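PDB 2DVZ: putative exported protein from Bordetella pertussis, which probably serves as the periplasmic solute receptor of a carboxylate transport system and binds glutamate between its two lobes. Local coordinates for residues Pro240-Leu245 / Glu289-Glu294. Residues are numbered along the deposited sequence; the frame is centred on the assembly and turned at random.
Sequences PVWYGL and EEFAKE. With GLU (glutamic acid), chain G.
In this periplasmic binding protein, strand 241-248 has helix 288-307 packed over one side through Trp242 and Phe291, while Tyr243 faces the glutamate pocket. The strand lies in the sheet between strands 78-82 and 106-121, antiparallel to both. Trp242 and Phe291 form a T-shaped (edge-to-face) pair. The edge of Phe291 meets one face of the indole, with the ring planes at 78° and the centroid of the six-membered indole ring 5.1 Å from that of Phe291. Within the pair, Phe291 CE1 and Trp242 CE3 are the closest atoms, 3.7 Å apart. The phenyl group gets there because its CG is anti to the backbone N (chi1 -168°), which carries the ring from the helix to the strand. Its CZ then comes 3.7 Å from Gly244 CA, so the ring packs directly on the strand backbone. Glu294 adds its CB, 3.7 Å from Trp242 NE1. The Glu294 carboxylate is held elsewhere: OE1 accepts hydrogen bonds from Asn286 and from Asn111 of strand 106-121. Trp242 NE1 donates to a water 2.9 Å away, which lies at the indole edge, in the ring plane. That water also makes a weak bond to Glu294 O. On the pocket side, Tyr243 OH gives a weak hydrogen bond to O of the bound glutamate, at 2.6 Å. Thr33, Ser85, Ser149 and Ser178 also bind this ligand. No direct hydrogen bond joins the two segments. Their contact rests on aromatic and apolar packing, with the water meeting the buried indole N-H, and the strand's polar ligand contact lies on its other side.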
ATOM      1  N   PRO A 240      -5.107  -4.232  -7.380  1.00 12.97           N
ATOM      2  CA  PRO A 240      -4.289  -4.327  -6.174  1.00 11.99           C
ATOM      3  C   PRO A 240      -3.076  -3.393  -6.189  1.00 11.36           C
ATOM      4  O   PRO A 240      -2.817  -2.677  -7.173  1.00 10.46           O
ATOM      5  CB  PRO A 240      -3.843  -5.778  -6.174  1.00 11.99           C
ATOM      6  CG  PRO A 240      -4.004  -6.257  -7.599  1.00 12.22           C
ATOM      7  CD  PRO A 240      -4.950  -5.374  -8.297  1.00 12.73           C
ATOM      8  N   VAL A 241      -2.350  -3.422  -5.081  1.00 11.21           N
ATOM      9  CA  VAL A 241      -1.095  -2.688  -4.925  1.00 10.05           C
ATOM     10  C   VAL A 241       0.066  -3.694  -4.699  1.00 10.75           C
ATOM     11  O   VAL A 241      -0.071  -4.907  -4.995  1.00 10.67           O
ATOM     12  CB  VAL A 241      -1.213  -1.610  -3.796  1.00  9.53           C
ATOM     13  CG1 VAL A 241      -2.291  -0.617  -4.138  1.00  7.24           C
ATOM     14  CG2 VAL A 241      -1.426  -2.227  -2.390  1.00  7.12           C
ATOM     15  N   TRP A 242       1.193  -3.192  -4.201  1.00 10.50           N
ATOM     16  CA  TRP A 242       2.379  -3.996  -3.932  1.00 11.47           C
ATOM     17  C   TRP A 242       3.313  -3.223  -3.013  1.00 12.48           C
ATOM     18  O   TRP A 242       3.152  -2.004  -2.826  1.00 13.42           O
ATOM     19  CB  TRP A 242       3.130  -4.484  -5.207  1.00 10.86           C
ATOM     20  CG  TRP A 242       3.290  -3.485  -6.389  1.00 10.13           C
ATOM     21  CD1 TRP A 242       2.843  -3.679  -7.650  1.00  8.97           C
ATOM     22  CD2 TRP A 242       3.948  -2.191  -6.390  1.00  9.59           C
ATOM     23  NE1 TRP A 242       3.172  -2.614  -8.445  1.00  9.63           N
ATOM     24  CE2 TRP A 242       3.870  -1.691  -7.709  1.00  9.19           C
ATOM     25  CE3 TRP A 242       4.609  -1.422  -5.408  1.00 10.98           C
ATOM     26  CZ2 TRP A 242       4.376  -0.410  -8.085  1.00  8.14           C
ATOM     27  CZ3 TRP A 242       5.120  -0.122  -5.777  1.00  9.92           C
ATOM     28  CH2 TRP A 242       4.997   0.352  -7.117  1.00  8.93           C
ATOM     29  N   TYR A 243       4.243  -3.966  -2.417  1.00 12.60           N
ATOM     30  CA  TYR A 243       5.283  -3.440  -1.545  1.00 13.40           C
ATOM     31  C   TYR A 243       6.637  -3.997  -1.964  1.00 13.35           C
ATOM     32  O   TYR A 243       6.769  -5.183  -2.183  1.00 13.43           O
ATOM     33  CB  TYR A 243       4.974  -3.789  -0.066  1.00 13.45           C
ATOM     34  CG  TYR A 243       3.674  -3.138   0.318  1.00 14.19           C
ATOM     35  CD1 TYR A 243       3.657  -1.815   0.803  1.00 12.79           C
ATOM     36  CD2 TYR A 243       2.446  -3.805   0.114  1.00 12.41           C
ATOM     37  CE1 TYR A 243       2.451  -1.177   1.100  1.00 12.25           C
ATOM     38  CE2 TYR A 243       1.233  -3.187   0.439  1.00 10.89           C
ATOM     39  CZ  TYR A 243       1.237  -1.872   0.910  1.00 12.38           C
ATOM     40  OH  TYR A 243       0.042  -1.251   1.204  1.00 12.23           O
ATOM     41  N   GLY A 244       7.643  -3.138  -2.066  1.00 13.44           N
ATOM     42  CA  GLY A 244       8.958  -3.595  -2.477  1.00 13.24           C
ATOM     43  C   GLY A 244      10.105  -2.806  -1.880  1.00 13.08           C
ATOM     44  O   GLY A 244       9.904  -1.908  -1.058  1.00 13.81           O
ATOM     45  N   LEU A 245      11.317  -3.138  -2.322  1.00 12.39           N
ATOM     46  CA  LEU A 245      12.508  -2.607  -1.724  1.00 11.24           C
ATOM     47  C   LEU A 245      13.224  -1.710  -2.736  1.00 11.32           C
ATOM     48  O   LEU A 245      13.363  -2.060  -3.889  1.00 11.08           O
ATOM     49  CB  LEU A 245      13.397  -3.744  -1.202  1.00 10.12           C
ATOM     50  CG  LEU A 245      14.573  -3.345  -0.293  1.00  8.56           C
ATOM     51  CD1 LEU A 245      14.184  -2.633   1.053  1.00  5.91           C
ATOM     52  CD2 LEU A 245      15.381  -4.561  -0.012  1.00  5.27           C
ATOM     53  N   GLU A 289      14.321  -5.258 -12.663  1.00 15.52           N
ATOM     54  CA  GLU A 289      13.697  -4.806 -13.904  1.00 16.10           C
ATOM     55  C   GLU A 289      12.194  -5.087 -13.960  1.00 16.30           C
ATOM     56  O   GLU A 289      11.403  -4.298 -14.535  1.00 16.51           O
ATOM     57  CB  GLU A 289      14.351  -5.452 -15.147  1.00 15.80           C
ATOM     58  CG  GLU A 289      15.825  -5.241 -15.278  1.00 18.16           C
ATOM     59  CD  GLU A 289      16.649  -6.299 -14.548  1.00 19.96           C
ATOM     60  OE1 GLU A 289      16.143  -6.927 -13.586  1.00 19.40           O
ATOM     61  OE2 GLU A 289      17.813  -6.519 -14.950  1.00 21.35           O
ATOM     62  N   GLU A 290      11.801  -6.223 -13.410  1.00 16.75           N
ATOM     63  CA  GLU A 290      10.381  -6.580 -13.403  1.00 17.68           C
ATOM     64  C   GLU A 290       9.634  -5.613 -12.490  1.00 16.99           C
ATOM     65  O   GLU A 290       8.541  -5.123 -12.849  1.00 17.55           O
ATOM     66  CB  GLU A 290      10.199  -8.055 -13.009  1.00 17.48           C
ATOM     67  CG  GLU A 290      10.528  -9.048 -14.159  1.00 17.69           C
ATOM     68  CD  GLU A 290      10.696 -10.491 -13.663  1.00 19.94           C
ATOM     69  OE1 GLU A 290      10.578 -11.440 -14.474  1.00 24.24           O
ATOM     70  OE2 GLU A 290      10.932 -10.697 -12.449  1.00 21.89           O
ATOM     71  N   PHE A 291      10.247  -5.298 -11.344  1.00 16.08           N
ATOM     72  CA  PHE A 291       9.696  -4.307 -10.418  1.00 15.96           C
ATOM     73  C   PHE A 291       9.626  -2.903 -11.054  1.00 15.92           C
ATOM     74  O   PHE A 291       8.593  -2.224 -10.959  1.00 15.62           O
ATOM     75  CB  PHE A 291      10.483  -4.313  -9.098  1.00 15.55           C
ATOM     76  CG  PHE A 291       9.820  -3.536  -7.970  1.00 15.69           C
ATOM     77  CD1 PHE A 291       8.405  -3.447  -7.872  1.00 13.59           C
ATOM     78  CD2 PHE A 291      10.610  -2.943  -6.965  1.00 14.72           C
ATOM     79  CE1 PHE A 291       7.795  -2.753  -6.835  1.00 13.23           C
ATOM     80  CE2 PHE A 291      10.014  -2.247  -5.906  1.00 15.56           C
ATOM     81  CZ  PHE A 291       8.582  -2.149  -5.843  1.00 15.06           C
ATOM     82  N   ALA A 292      10.701  -2.486 -11.732  1.00 16.20           N
ATOM     83  CA  ALA A 292      10.728  -1.164 -12.407  1.00 16.67           C
ATOM     84  C   ALA A 292       9.588  -1.050 -13.413  1.00 17.45           C
ATOM     85  O   ALA A 292       9.010   0.028 -13.607  1.00 17.57           O
ATOM     86  CB  ALA A 292      12.088  -0.916 -13.098  1.00 16.01           C
ATOM     87  N   LYS A 293       9.276  -2.173 -14.056  1.00 18.79           N
ATOM     88  CA  LYS A 293       8.189  -2.233 -15.033  1.00 20.21           C
ATOM     89  C   LYS A 293       6.805  -2.074 -14.333  1.00 18.97           C
ATOM     90  O   LYS A 293       5.932  -1.363 -14.818  1.00 19.05           O
ATOM     91  CB  LYS A 293       8.286  -3.510 -15.872  1.00 20.74           C
ATOM     92  CG  LYS A 293       7.080  -3.672 -16.808  1.00 23.62           C
ATOM     93  CD  LYS A 293       7.143  -4.855 -17.764  1.00 23.49           C
ATOM     94  CE  LYS A 293       5.914  -4.810 -18.703  1.00 27.53           C
ATOM     95  NZ  LYS A 293       5.812  -6.047 -19.585  1.00 31.91           N
ATOM     96  N   GLU A 294       6.640  -2.713 -13.186  1.00 18.22           N
ATOM     97  CA  GLU A 294       5.476  -2.545 -12.324  1.00 18.22           C
ATOM     98  C   GLU A 294       5.340  -1.115 -11.842  1.00 18.17           C
ATOM     99  O   GLU A 294       4.248  -0.547 -11.909  1.00 17.61           O
ATOM    100  CB  GLU A 294       5.550  -3.514 -11.126  1.00 18.48           C
ATOM    101  CG  GLU A 294       5.398  -4.985 -11.582  1.00 18.49           C
ATOM    102  CD  GLU A 294       5.713  -6.002 -10.527  1.00 19.26           C
ATOM    103  OE1 GLU A 294       6.531  -5.761  -9.604  1.00 18.99           O
ATOM    104  OE2 GLU A 294       5.125  -7.089 -10.646  1.00 23.29           O
TER
HETATM  105  N   GLU G1055      -1.431   3.740   1.366  1.00 11.71           N
HETATM  106  CA  GLU G1055      -0.106   3.095   1.420  1.00 11.29           C
HETATM  107  C   GLU G1055       0.210   2.332   0.145  1.00 12.00           C
HETATM  108  O   GLU G1055       0.377   1.109   0.089  1.00 12.47           O
HETATM  109  CB  GLU G1055       0.037   2.253   2.685  1.00 11.17           C
HETATM  110  CG  GLU G1055      -0.490   2.985   3.932  1.00  8.76           C
HETATM  111  CD  GLU G1055       0.204   2.603   5.207  1.00  9.91           C
HETATM  112  OE1 GLU G1055       1.130   1.770   5.118  1.00 10.90           O
HETATM  113  OE2 GLU G1055      -0.152   3.155   6.309  1.00 10.40           O
HETATM  114  OXT GLU G1055       0.365   2.984  -0.901  1.00 12.13           O
HETATM  115  O   HOH W   1       2.022  -3.013 -11.108  1.00 14.90           O